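Local atomic coordinates of pectate lyase II (Xanthomonas campestris pv. campestris, PDB entry 2QY1), a protein that probably cleaves pectate, the demethylated polygalacturonan of plant cell walls, by a lyase (beta-elimination) reaction. Residues 16-21 with 39-44; 140-145 with 173-178; 156-161 with 180-185; 239-244 with 264-269. The protein carries 2 engineered substitutions. All blocks are in the same frame, centred on the assembly; numbering follows the deposited sequence.

Contact 1. Residues 16-21 with 39-44; sequences VPVNVA and LVLNYT
Val-18 and Val-20 each bond through both their N and their O to strand 39-43, setting strand 18-20 parallel to it at the N-terminal end of the right-handed parallel beta-helix of this lyase family. Four backbone bonds make the ladder: Val-18 N to Val-40 O (2.7 Å), Asn-42 N to Val-18 O, Val-20 N to Asn-42 O, and Thr-44 N to Val-20 O at 3.0 Å. Ahead of the first rung a water replaces a direct bond, donating to Val-16 O and accepting from Val-40 N. Among the apolar contacts, Val-18, Val-20 and Leu-41 lie on the same face of the sheet as Tyr-43, where Leu-41 also packs on helix 23-32. Leu-41 CG is anti to its carbonyl carbon (chi1 -56°), which brings CD2 within 4.0 Å of Val-18 CB. The opposite face carries Asn-42, and there the Pro-17 ring runs alongside Val-40, CG to CG1 4.0 Å. The Tyr-43 ring sits obliquely by the chain, CD1 3.4 Å from Val-20 O, while its OH bonds to Ala-83 O. Thr-44 closes the far end with OG1 3.3 Å from Ala-21 CA.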
loop_
_atom_site.group_PDB
_atom_site.type_symbol
_atom_site.label_atom_id
_atom_site.label_comp_id
_atom_site.label_asym_id
_atom_site.label_seq_id
_atom_site.Cartn_x
_atom_site.Cartn_y
_atom_site.Cartn_z
ATOM N N VAL A 16 -21.425 8.624 14.442
ATOM C CA VAL A 16 -21.391 7.583 15.468
ATOM C C VAL A 16 -21.038 6.238 14.820
ATOM O O VAL A 16 -21.746 5.785 13.917
ATOM C CB VAL A 16 -22.733 7.501 16.241
ATOM C CG1 VAL A 16 -22.752 6.298 17.183
ATOM C CG2 VAL A 16 -22.984 8.800 17.012
ATOM N N PRO A 17 -19.920 5.620 15.256
ATOM C CA PRO A 17 -19.455 4.346 14.706
ATOM C C PRO A 17 -20.474 3.213 14.813
ATOM O O PRO A 17 -21.170 3.088 15.820
ATOM C CB PRO A 17 -18.219 4.029 15.555
ATOM C CG PRO A 17 -17.738 5.359 16.012
ATOM C CD PRO A 17 -18.995 6.128 16.286
ATOM N N VAL A 18 -20.555 2.417 13.753
ATOM C CA VAL A 18 -21.350 1.199 13.732
ATOM C C VAL A 18 -20.396 0.056 14.066
ATOM O O VAL A 18 -19.437 -0.194 13.328
ATOM C CB VAL A 18 -21.997 0.980 12.336
ATOM C CG1 VAL A 18 -22.807 -0.318 12.293
ATOM C CG2 VAL A 18 -22.868 2.175 11.954
ATOM N N ASN A 19 -20.635 -0.609 15.193
ATOM C CA ASN A 19 -19.812 -1.751 15.587
ATOM C C ASN A 19 -20.088 -2.953 14.693
ATOM O O ASN A 19 -21.237 -3.379 14.548
ATOM C CB ASN A 19 -20.039 -2.117 17.059
ATOM C CG ASN A 19 -19.677 -0.989 18.007
ATOM O OD1 ASN A 19 -18.853 -0.130 17.687
ATOM N ND2 ASN A 19 -20.296 -0.987 19.182
ATOM N N VAL A 20 -19.033 -3.474 14.078
ATOM C CA VAL A 20 -19.134 -4.668 13.238
ATOM C C VAL A 20 -18.108 -5.705 13.695
ATOM O O VAL A 20 -16.906 -5.451 13.676
ATOM C CB VAL A 20 -19.003 -4.340 11.717
ATOM C CG1 VAL A 20 -20.175 -3.476 11.254
ATOM C CG2 VAL A 20 -17.675 -3.653 11.391
ATOM N N ALA A 21 -18.594 -6.865 14.127
ATOM C CA ALA A 21 -17.728 -7.896 14.700
ATOM C C ALA A 21 -17.174 -8.859 13.660
ATOM O O ALA A 21 -16.234 -9.609 13.938
ATOM C CB ALA A 21 -18.468 -8.661 15.792
ATOM N N LEU A 39 -20.275 7.243 6.855
ATOM C CA LEU A 39 -20.436 5.970 7.551
ATOM C C LEU A 39 -19.127 5.617 8.257
ATOM O O LEU A 39 -18.068 5.591 7.629
ATOM C CB LEU A 39 -20.822 4.855 6.566
ATOM C CG LEU A 39 -20.871 3.408 7.078
ATOM C CD1 LEU A 39 -22.068 3.173 8.006
ATOM C CD2 LEU A 39 -20.880 2.414 5.920
ATOM N N VAL A 40 -19.199 5.354 9.558
ATOM C CA VAL A 40 -18.016 4.947 10.315
ATOM C C VAL A 40 -18.213 3.539 10.853
ATOM O O VAL A 40 -19.173 3.271 11.576
ATOM C CB VAL A 40 -17.674 5.928 11.466
ATOM C CG1 VAL A 40 -16.453 5.443 12.252
ATOM C CG2 VAL A 40 -17.423 7.321 10.920
ATOM N N LEU A 41 -17.298 2.648 10.487
ATOM C CA LEU A 41 -17.364 1.260 10.915
ATOM C C LEU A 41 -16.251 0.927 11.899
ATOM O O LEU A 41 -15.066 1.062 11.586
ATOM C CB LEU A 41 -17.318 0.319 9.703
ATOM C CG LEU A 41 -18.378 0.539 8.618
ATOM C CD1 LEU A 41 -18.057 -0.268 7.370
ATOM C CD2 LEU A 41 -19.774 0.205 9.121
ATOM N N ASN A 42 -16.653 0.506 13.095
ATOM C CA ASN A 42 -15.725 0.071 14.124
ATOM C C ASN A 42 -15.621 -1.449 14.102
ATOM O O ASN A 42 -16.513 -2.150 14.593
ATOM C CB ASN A 42 -16.188 0.586 15.499
ATOM C CG ASN A 42 -15.351 0.048 16.653
ATOM O OD1 ASN A 42 -15.891 -0.429 17.652
ATOM N ND2 ASN A 42 -14.036 0.137 16.529
ATOM N N TYR A 43 -14.539 -1.955 13.515
ATOM C CA TYR A 43 -14.317 -3.398 13.429
ATOM C C TYR A 43 -13.721 -3.963 14.719
ATOM O O TYR A 43 -12.618 -3.588 15.118
ATOM C CB TYR A 43 -13.435 -3.768 12.232
ATOM C CG TYR A 43 -13.079 -5.237 12.211
ATOM C CD1 TYR A 43 -14.060 -6.208 11.990
ATOM C CD2 TYR A 43 -11.769 -5.662 12.444
ATOM C CE1 TYR A 43 -13.743 -7.571 11.986
ATOM C CE2 TYR A 43 -11.439 -7.019 12.442
ATOM C CZ TYR A 43 -12.432 -7.966 12.210
ATOM O OH TYR A 43 -12.114 -9.307 12.215
ATOM N N THR A 44 -14.453 -4.885 15.340
ATOM C CA THR A 44 -14.113 -5.407 16.667
ATOM C C THR A 44 -13.678 -6.875 16.657
ATOM O O THR A 44 -13.269 -7.410 17.690
ATOM C CB THR A 44 -15.306 -5.272 17.641
ATOM O OG1 THR A 44 -16.398 -6.064 17.162
ATOM C CG2 THR A 44 -15.746 -3.821 17.763
HETATM O O HOH W 1 -21.519 5.736 11.036
#

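Contact 2. Residues 140-145 with 173-178; sequences LTKCSG and NYQKVA
Leu-140 lays its CD1 methyl across the backbone of Asn-173, Tyr-174 and Gln-175, at a corner where the chain of the parallel beta-helix bends from strand 164-174 into strand 176-180. The methyl is 3.4 Å from Tyr-174 C and 3.5 Å from Tyr-174 N, and it also reaches Gln-175 N at 3.7 Å. Both leucine torsions stand far from staggered (chi1 -99°, chi2 17°), an unusual, eclipsed-like shape that places CD1 over the corner. No hydrogen bond joins the two segments, so van der Waals contact carries the pairing. The Tyr-174 ring leaves on the other side of its backbone, and its OH is held by Gly-153 O and Ser-115 OG.

Lys-142 adds a thinner second touch: its aliphatic CE passes beside the Gln-175 amide group. The ammonium makes a salt bridge with Glu-205 of strand 204-206. That strand binds the backbones of Tyr-174 and Gln-175, and Leu-140 packs on Glu-205 as well, which ties the surface loop to a neighbouring part of the beta-helix. Farther along, the disulfide from Cys-143 to Cys-56 fastens the same loop to another. Within the loop, Lys-142 NZ donates to Leu-140 O at 3.1 Å, tilted 15° from the carbonyl plane.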
loop_
_atom_site.group_PDB
_atom_site.type_symbol
_atom_site.label_atom_id
_atom_site.label_comp_id
_atom_site.label_asym_id
_atom_site.label_seq_id
_atom_site.Cartn_x
_atom_site.Cartn_y
_atom_site.Cartn_z
ATOM N N LEU A 140 6.342 -15.583 3.018
ATOM C CA LEU A 140 7.243 -15.580 1.870
ATOM C C LEU A 140 7.326 -16.961 1.219
ATOM O O LEU A 140 7.955 -17.128 0.166
ATOM C CB LEU A 140 8.638 -15.108 2.309
ATOM C CG LEU A 140 9.105 -13.662 2.077
ATOM C CD1 LEU A 140 7.984 -12.682 1.781
ATOM C CD2 LEU A 140 9.979 -13.161 3.227
ATOM N N THR A 141 6.696 -17.949 1.854
ATOM C CA THR A 141 6.693 -19.319 1.351
ATOM C C THR A 141 6.027 -19.396 -0.026
ATOM O O THR A 141 4.975 -18.788 -0.258
ATOM C CB THR A 141 6.012 -20.288 2.356
ATOM O OG1 THR A 141 6.800 -20.367 3.549
ATOM C CG2 THR A 141 5.870 -21.687 1.772
ATOM N N LYS A 142 6.666 -20.125 -0.936
ATOM C CA LYS A 142 6.112 -20.362 -2.261
ATOM C C LYS A 142 5.514 -21.762 -2.312
ATOM O O LYS A 142 6.221 -22.761 -2.462
ATOM C CB LYS A 142 7.169 -20.129 -3.346
ATOM C CG LYS A 142 7.439 -18.650 -3.577
ATOM C CD LYS A 142 8.868 -18.374 -4.009
ATOM C CE LYS A 142 9.165 -16.868 -3.978
ATOM N NZ LYS A 142 8.954 -16.242 -2.628
ATOM N N CYS A 143 4.193 -21.808 -2.164
ATOM C CA CYS A 143 3.452 -23.053 -1.987
ATOM C C CYS A 143 3.430 -23.929 -3.225
ATOM O O CYS A 143 3.338 -23.427 -4.350
ATOM C CB CYS A 143 2.025 -22.742 -1.539
ATOM S SG CYS A 143 1.978 -21.904 0.051
ATOM N N SER A 144 3.511 -25.241 -3.000
ATOM C CA SER A 144 3.447 -26.228 -4.067
ATOM C C SER A 144 2.182 -26.042 -4.901
ATOM O O SER A 144 1.077 -25.982 -4.359
ATOM C CB SER A 144 3.487 -27.642 -3.486
ATOM O OG SER A 144 3.407 -28.622 -4.507
ATOM N N GLY A 145 2.367 -25.929 -6.216
ATOM C CA GLY A 145 1.257 -25.815 -7.163
ATOM C C GLY A 145 0.605 -24.448 -7.288
ATOM O O GLY A 145 -0.259 -24.256 -8.146
ATOM N N ASN A 173 6.706 -9.899 6.077
ATOM C CA ASN A 173 6.533 -11.278 5.608
ATOM C C ASN A 173 5.577 -11.330 4.419
ATOM O O ASN A 173 4.612 -12.092 4.408
ATOM C CB ASN A 173 6.059 -12.186 6.750
ATOM C CG ASN A 173 7.085 -12.321 7.861
ATOM O OD1 ASN A 173 8.239 -11.917 7.717
ATOM N ND2 ASN A 173 6.665 -12.897 8.981
ATOM N N TYR A 174 5.860 -10.496 3.422
ATOM C CA TYR A 174 4.948 -10.269 2.315
ATOM C C TYR A 174 5.732 -10.222 1.011
ATOM O O TYR A 174 6.746 -9.537 0.930
ATOM C CB TYR A 174 4.185 -8.953 2.535
ATOM C CG TYR A 174 2.769 -9.017 2.042
ATOM C CD1 TYR A 174 1.742 -9.442 2.881
ATOM C CD2 TYR A 174 2.455 -8.683 0.728
ATOM C CE1 TYR A 174 0.434 -9.529 2.425
ATOM C CE2 TYR A 174 1.156 -8.763 0.266
ATOM C CZ TYR A 174 0.150 -9.187 1.117
ATOM O OH TYR A 174 -1.146 -9.272 0.661
ATOM N N GLN A 175 5.286 -10.963 -0.005
ATOM C CA GLN A 175 6.035 -11.007 -1.265
ATOM C C GLN A 175 5.886 -9.728 -2.090
ATOM O O GLN A 175 6.885 -9.099 -2.451
ATOM C CB GLN A 175 5.670 -12.226 -2.121
ATOM C CG GLN A 175 6.647 -12.431 -3.292
ATOM C CD GLN A 175 6.083 -13.264 -4.438
ATOM O OE1 GLN A 175 4.940 -13.721 -4.396
ATOM N NE2 GLN A 175 6.897 -13.471 -5.466
ATOM N N LYS A 176 4.642 -9.356 -2.384
ATOM C CA LYS A 176 4.361 -8.231 -3.272
ATOM C C LYS A 176 3.610 -7.121 -2.542
ATOM O O LYS A 176 2.393 -7.182 -2.372
ATOM C CB LYS A 176 3.613 -8.721 -4.515
ATOM C CG LYS A 176 4.532 -9.489 -5.464
ATOM C CD LYS A 176 3.795 -10.116 -6.627
ATOM C CE LYS A 176 4.740 -10.355 -7.809
ATOM N NZ LYS A 176 5.887 -11.254 -7.477
ATOM N N VAL A 177 4.356 -6.100 -2.129
ATOM C CA VAL A 177 3.870 -5.124 -1.146
ATOM C C VAL A 177 2.816 -4.153 -1.677
ATOM O O VAL A 177 1.718 -4.059 -1.122
ATOM C CB VAL A 177 5.038 -4.334 -0.497
ATOM C CG1 VAL A 177 4.514 -3.290 0.489
ATOM C CG2 VAL A 177 5.988 -5.288 0.195
ATOM N N ALA A 178 3.156 -3.427 -2.737
ATOM C CA ALA A 178 2.327 -2.317 -3.188
ATOM C C ALA A 178 2.372 -2.145 -4.698
ATOM O O ALA A 178 3.418 -1.829 -5.265
ATOM C CB ALA A 178 2.745 -1.026 -2.486
#

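Contact 3. Residues 156-161 with 180-185; sequences DMKKGV and NGYSDS
Met-157 and Asn-180 form the tight half of this contact, a single backbone bridge between the end of strand 155-158 and the end of strand 176-180 in the parallel beta-helix. Gly-181 N donates to Met-157 O at 2.9 Å (164° at the hydrogen), and Asn-180 CA brings a C-H to the same oxygen, 3.3 Å away. The two side chains then meet at an oblique angle in the interior: Met-157 CG lies 3.6 Å from Asn-180 CG, and SD continues along the amide. With CG between the backbone N and the carbonyl carbon (chi1 65°), and a bend at chi3, the methionine is turned among Leu-118, Val-164, Val-166, Thr-194 and Tyr-196, strand residues around it.

The outer half is looser and more open to solvent. Lys-158, its CB directed at the loop, runs its extended chain past Tyr-182, CD to CB 3.8 Å, while Lys-159 CG comes within 3.8 Å of Tyr-182 CE1. Both approach the ring obliquely through methylenes, so this is contact between the aliphatic stems and the tyrosine. Asp-186 OD2 binds the two backbones together, accepting from Lys-159 N and Tyr-182 N. Beyond the ring, Arg-212 donates to Gly-181 O and makes a salt bridge with Asp-184. In an ST turn, Ser-185 N donates to Ser-183 OG at 3.2 Å, and that same hydroxyl oxygen lies 3.5 Å above one face of the Tyr-182 ring, displaced toward its rim.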
loop_
_atom_site.group_PDB
_atom_site.type_symbol
_atom_site.label_atom_id
_atom_site.label_comp_id
_atom_site.label_asym_id
_atom_site.label_seq_id
_atom_site.Cartn_x
_atom_site.Cartn_y
_atom_site.Cartn_z
ATOM N N ASP A 156 -2.651 -2.000 -2.769
ATOM C CA ASP A 156 -2.646 -1.853 -4.226
ATOM C C ASP A 156 -3.624 -0.808 -4.735
ATOM O O ASP A 156 -4.679 -0.586 -4.137
ATOM C CB ASP A 156 -2.989 -3.190 -4.891
ATOM C CG ASP A 156 -1.924 -4.246 -4.684
ATOM O OD1 ASP A 156 -0.812 -3.919 -4.218
ATOM O OD2 ASP A 156 -2.204 -5.414 -5.007
ATOM N N MET A 157 -3.264 -0.178 -5.852
ATOM C CA MET A 157 -4.200 0.641 -6.616
ATOM C C MET A 157 -3.932 0.538 -8.121
ATOM O O MET A 157 -2.798 0.312 -8.550
ATOM C CB MET A 157 -4.223 2.100 -6.126
ATOM C CG MET A 157 -2.940 2.894 -6.322
ATOM S SD MET A 157 -2.883 4.365 -5.264
ATOM C CE MET A 157 -2.393 3.655 -3.702
ATOM N N LYS A 158 -4.989 0.684 -8.913
ATOM C CA LYS A 158 -4.887 0.541 -10.362
ATOM C C LYS A 158 -5.996 1.297 -11.086
ATOM O O LYS A 158 -6.990 1.698 -10.477
ATOM C CB LYS A 158 -4.921 -0.942 -10.758
ATOM C CG LYS A 158 -6.214 -1.660 -10.393
ATOM C CD LYS A 158 -6.205 -3.096 -10.886
ATOM C CE LYS A 158 -7.320 -3.903 -10.239
ATOM N NZ LYS A 158 -7.096 -5.367 -10.404
ATOM N N LYS A 159 -5.805 1.483 -12.390
ATOM C CA LYS A 159 -6.831 2.032 -13.281
ATOM C C LYS A 159 -7.282 3.455 -12.919
ATOM O O LYS A 159 -8.453 3.806 -13.066
ATOM C CB LYS A 159 -8.018 1.062 -13.413
ATOM C CG LYS A 159 -7.656 -0.274 -14.076
ATOM C CD LYS A 159 -8.865 -1.198 -14.220
ATOM C CE LYS A 159 -9.123 -1.982 -12.938
ATOM N NZ LYS A 159 -10.497 -2.578 -12.889
ATOM N N GLY A 160 -6.341 4.266 -12.449
ATOM C CA GLY A 160 -6.569 5.699 -12.305
ATOM C C GLY A 160 -7.040 6.205 -10.957
ATOM O O GLY A 160 -7.551 7.323 -10.865
ATOM N N VAL A 161 -6.877 5.394 -9.914
ATOM C CA VAL A 161 -7.089 5.859 -8.547
ATOM C C VAL A 161 -6.135 7.033 -8.314
ATOM O O VAL A 161 -4.945 6.946 -8.635
ATOM C CB VAL A 161 -6.829 4.741 -7.510
ATOM C CG1 VAL A 161 -7.000 5.264 -6.089
ATOM C CG2 VAL A 161 -7.759 3.559 -7.755
ATOM N N ASN A 180 0.937 -0.088 -8.043
ATOM C CA ASN A 180 0.354 1.181 -8.459
ATOM C C ASN A 180 0.342 1.240 -9.986
ATOM O O ASN A 180 1.292 1.712 -10.601
ATOM C CB ASN A 180 1.133 2.356 -7.848
ATOM C CG ASN A 180 0.313 3.633 -7.777
ATOM O OD1 ASN A 180 -0.402 3.986 -8.718
ATOM N ND2 ASN A 180 0.419 4.339 -6.652
ATOM N N GLY A 181 -0.741 0.741 -10.582
ATOM C CA GLY A 181 -0.818 0.537 -12.030
ATOM C C GLY A 181 -0.581 -0.934 -12.325
ATOM O O GLY A 181 0.488 -1.460 -12.021
ATOM N N TYR A 182 -1.574 -1.597 -12.913
ATOM C CA TYR A 182 -1.597 -3.065 -12.944
ATOM C C TYR A 182 -0.869 -3.705 -14.125
ATOM O O TYR A 182 -0.492 -4.878 -14.063
ATOM C CB TYR A 182 -3.040 -3.589 -12.861
ATOM C CG TYR A 182 -3.773 -3.617 -14.180
ATOM C CD1 TYR A 182 -4.449 -2.490 -14.646
ATOM C CD2 TYR A 182 -3.797 -4.772 -14.962
ATOM C CE1 TYR A 182 -5.124 -2.504 -15.861
ATOM C CE2 TYR A 182 -4.467 -4.797 -16.186
ATOM C CZ TYR A 182 -5.129 -3.658 -16.625
ATOM O OH TYR A 182 -5.798 -3.673 -17.827
ATOM N N SER A 183 -0.699 -2.936 -15.199
ATOM C CA SER A 183 -0.005 -3.394 -16.401
ATOM C C SER A 183 0.481 -2.201 -17.219
ATOM O O SER A 183 0.096 -1.060 -16.955
ATOM C CB SER A 183 -0.915 -4.281 -17.261
ATOM O OG SER A 183 -1.792 -3.502 -18.051
ATOM N N ASP A 184 1.322 -2.473 -18.213
ATOM C CA ASP A 184 1.859 -1.427 -19.076
ATOM C C ASP A 184 0.796 -0.802 -19.988
ATOM O O ASP A 184 1.056 0.208 -20.647
ATOM C CB ASP A 184 3.042 -1.962 -19.892
ATOM C CG ASP A 184 4.250 -2.303 -19.025
ATOM O OD1 ASP A 184 5.197 -2.917 -19.554
ATOM O OD2 ASP A 184 4.260 -1.962 -17.820
ATOM N N SER A 185 -0.394 -1.400 -20.017
ATOM C CA SER A 185 -1.524 -0.856 -20.775
ATOM C C SER A 185 -2.470 -0.016 -19.899
ATOM O O SER A 185 -3.443 0.554 -20.399
ATOM C CB SER A 185 -2.292 -1.980 -21.479
ATOM O OG SER A 185 -2.984 -2.785 -20.541
#

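Contact 4. Residues 239-244 with 264-269; sequences AKIESN and WDLINN
Ala-239 O accepts from Asp-265 N at 2.9 Å, and Asp-265 O in turn accepts from Ile-241 N at 2.8 Å, two rungs of a parallel ladder. Ile-241 O takes the N-H of Ile-267 at 3.2 Å. Ser-243 N then donates to Ile-267 O at 3.1 Å. The strands belong to successive turns of the right-handed parallel beta-helix. Just past the ladder, Asn-244 and Asn-269 lie side by side with amide planes 8° apart, consistent with the asparagine ladder known in pectate lyases; Asn-244 touches Asn-221, one turn back. Ile-241, Leu-266 and Trp-264 lie on the same face of the sheet as Ala-239, Ile-241 CB packing on Leu-266 CD2 at 3.7 Å. On the other face Glu-242, extended from a CG anti to the backbone N (chi1 -178°), has both oxygens engaged, OE2 with Tyr-306 OH and His-217 NE2. Asp-265 OD2 accepts from Phe-298 N, and Lys-240 NZ stays 4.4 Å from Asp-265 OD2, beyond a salt bridge. A water donates to Glu-242 OE1 at 2.7 Å, bonds to Ser-243 OG and accepts from Asn-268 ND2 at 2.9 Å.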
loop_
_atom_site.group_PDB
_atom_site.type_symbol
_atom_site.label_atom_id
_atom_site.label_comp_id
_atom_site.label_asym_id
_atom_site.label_seq_id
_atom_site.Cartn_x
_atom_site.Cartn_y
_atom_site.Cartn_z
ATOM N N ALA A 239 8.890 9.492 -9.414
ATOM C CA ALA A 239 8.785 9.409 -7.961
ATOM C C ALA A 239 9.757 10.367 -7.279
ATOM O O ALA A 239 10.962 10.328 -7.534
ATOM C CB ALA A 239 9.033 7.984 -7.492
ATOM N N LYS A 240 9.224 11.237 -6.427
ATOM C CA LYS A 240 10.057 12.035 -5.539
ATOM C C LYS A 240 10.378 11.171 -4.320
ATOM O O LYS A 240 9.509 10.910 -3.484
ATOM C CB LYS A 240 9.353 13.335 -5.132
ATOM C CG LYS A 240 10.213 14.253 -4.275
ATOM C CD LYS A 240 9.513 15.571 -3.972
ATOM C CE LYS A 240 10.425 16.511 -3.194
ATOM N NZ LYS A 240 11.565 17.021 -4.012
ATOM N N ILE A 241 11.627 10.719 -4.244
ATOM C CA ILE A 241 12.073 9.805 -3.193
ATOM C C ILE A 241 12.948 10.572 -2.202
ATOM O O ILE A 241 14.090 10.921 -2.504
ATOM C CB ILE A 241 12.825 8.583 -3.789
ATOM C CG1 ILE A 241 11.938 7.860 -4.812
ATOM C CG2 ILE A 241 13.283 7.629 -2.680
ATOM C CD1 ILE A 241 12.650 6.786 -5.626
ATOM N N GLU A 242 12.396 10.818 -1.014
ATOM C CA GLU A 242 12.958 11.791 -0.078
ATOM C C GLU A 242 13.070 11.254 1.350
ATOM O O GLU A 242 12.118 10.693 1.883
ATOM C CB GLU A 242 12.089 13.055 -0.098
ATOM C CG GLU A 242 12.565 14.189 0.795
ATOM C CD GLU A 242 11.622 15.386 0.804
ATOM O OE1 GLU A 242 11.956 16.384 1.472
ATOM O OE2 GLU A 242 10.553 15.334 0.153
ATOM N N SER A 243 14.243 11.431 1.958
ATOM C CA SER A 243 14.452 11.152 3.388
ATOM C C SER A 243 13.950 9.787 3.878
ATOM O O SER A 243 13.398 9.674 4.977
ATOM C CB SER A 243 13.852 12.278 4.245
ATOM O OG SER A 243 14.532 13.501 4.022
ATOM N N ASN A 244 14.141 8.757 3.060
ATOM C CA ASN A 244 13.849 7.390 3.473
ATOM C C ASN A 244 15.061 6.794 4.188
ATOM O O ASN A 244 16.153 7.368 4.164
ATOM C CB ASN A 244 13.452 6.525 2.266
ATOM C CG ASN A 244 12.269 7.091 1.495
ATOM O OD1 ASN A 244 12.439 7.758 0.474
ATOM N ND2 ASN A 244 11.066 6.832 1.982
ATOM N N TRP A 264 13.178 9.160 -11.215
ATOM C CA TRP A 264 13.187 9.512 -9.794
ATOM C C TRP A 264 13.937 10.798 -9.460
ATOM O O TRP A 264 14.944 11.132 -10.089
ATOM C CB TRP A 264 13.724 8.354 -8.942
ATOM C CG TRP A 264 14.949 7.690 -9.493
ATOM C CD1 TRP A 264 16.232 8.145 -9.427
ATOM C CD2 TRP A 264 15.003 6.439 -10.190
ATOM N NE1 TRP A 264 17.086 7.259 -10.041
ATOM C CE2 TRP A 264 16.357 6.201 -10.516
ATOM C CE3 TRP A 264 14.039 5.494 -10.566
ATOM C CZ2 TRP A 264 16.773 5.057 -11.206
ATOM C CZ3 TRP A 264 14.452 4.357 -11.255
ATOM C CH2 TRP A 264 15.807 4.148 -11.564
ATOM N N ASP A 265 13.415 11.508 -8.462
ATOM C CA ASP A 265 14.047 12.687 -7.888
ATOM C C ASP A 265 14.470 12.316 -6.465
ATOM O O ASP A 265 13.629 12.153 -5.574
ATOM C CB ASP A 265 13.055 13.859 -7.880
ATOM C CG ASP A 265 13.725 15.210 -7.662
ATOM O OD1 ASP A 265 14.821 15.266 -7.067
ATOM O OD2 ASP A 265 13.140 16.231 -8.082
ATOM N N LEU A 266 15.777 12.165 -6.271
ATOM C CA LEU A 266 16.335 11.673 -5.011
ATOM C C LEU A 266 16.942 12.798 -4.179
ATOM O O LEU A 266 17.755 13.573 -4.677
ATOM C CB LEU A 266 17.396 10.599 -5.281
ATOM C CG LEU A 266 16.953 9.236 -5.829
ATOM C CD1 LEU A 266 18.116 8.530 -6.512
ATOM C CD2 LEU A 266 16.374 8.360 -4.734
ATOM N N ILE A 267 16.528 12.889 -2.915
ATOM C CA ILE A 267 17.101 13.861 -1.975
ATOM C C ILE A 267 17.085 13.328 -0.542
ATOM O O ILE A 267 16.089 12.749 -0.097
ATOM C CB ILE A 267 16.377 15.252 -1.989
ATOM C CG1 ILE A 267 15.632 15.528 -3.304
ATOM C CG2 ILE A 267 17.371 16.378 -1.686
ATOM C CD1 ILE A 267 14.196 15.019 -3.335
ATOM N N ASN A 268 18.200 13.521 0.161
ATOM C CA ASN A 268 18.306 13.298 1.613
ATOM C C ASN A 268 17.998 11.888 2.128
ATOM O O ASN A 268 17.688 11.713 3.307
ATOM C CB ASN A 268 17.465 14.333 2.384
ATOM C CG ASN A 268 17.971 15.752 2.210
ATOM O OD1 ASN A 268 19.158 15.982 1.966
ATOM N ND2 ASN A 268 17.068 16.718 2.343
ATOM N N ASN A 269 18.095 10.886 1.259
ATOM C CA ASN A 269 17.856 9.503 1.670
ATOM C C ASN A 269 18.998 8.964 2.523
ATOM O O ASN A 269 20.166 9.162 2.194
ATOM C CB ASN A 269 17.636 8.602 0.450
ATOM C CG ASN A 269 16.379 8.960 -0.320
ATOM O OD1 ASN A 269 16.448 9.512 -1.417
ATOM N ND2 ASN A 269 15.223 8.654 0.255
HETATM O O HOH W 2 14.307 16.134 2.808
#

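In the fold
The contacts sample the beta-helix along its length. Contact 1 comes first in the chain, at the N-terminal end beside helix 23-32; contact 4 comes last, on the opposite side of the chain's centre, with the two centres about 38 Å apart. Contacts 2 and 3 lie between them and interleave, their segments alternating along the chain: 140-145, 156-161, 173-178, 180-185. Although their centres are about 20 Å apart they touch, Ala-178 CA lying 3.7 Å from Asp-156 OD1. Contact 4 approaches contact 3 to about 9 Å between nearest atoms. Contacts 1 and 4 pair strands of successive turns, whereas contacts 2 and 3 attach loops and corners to the middle turns.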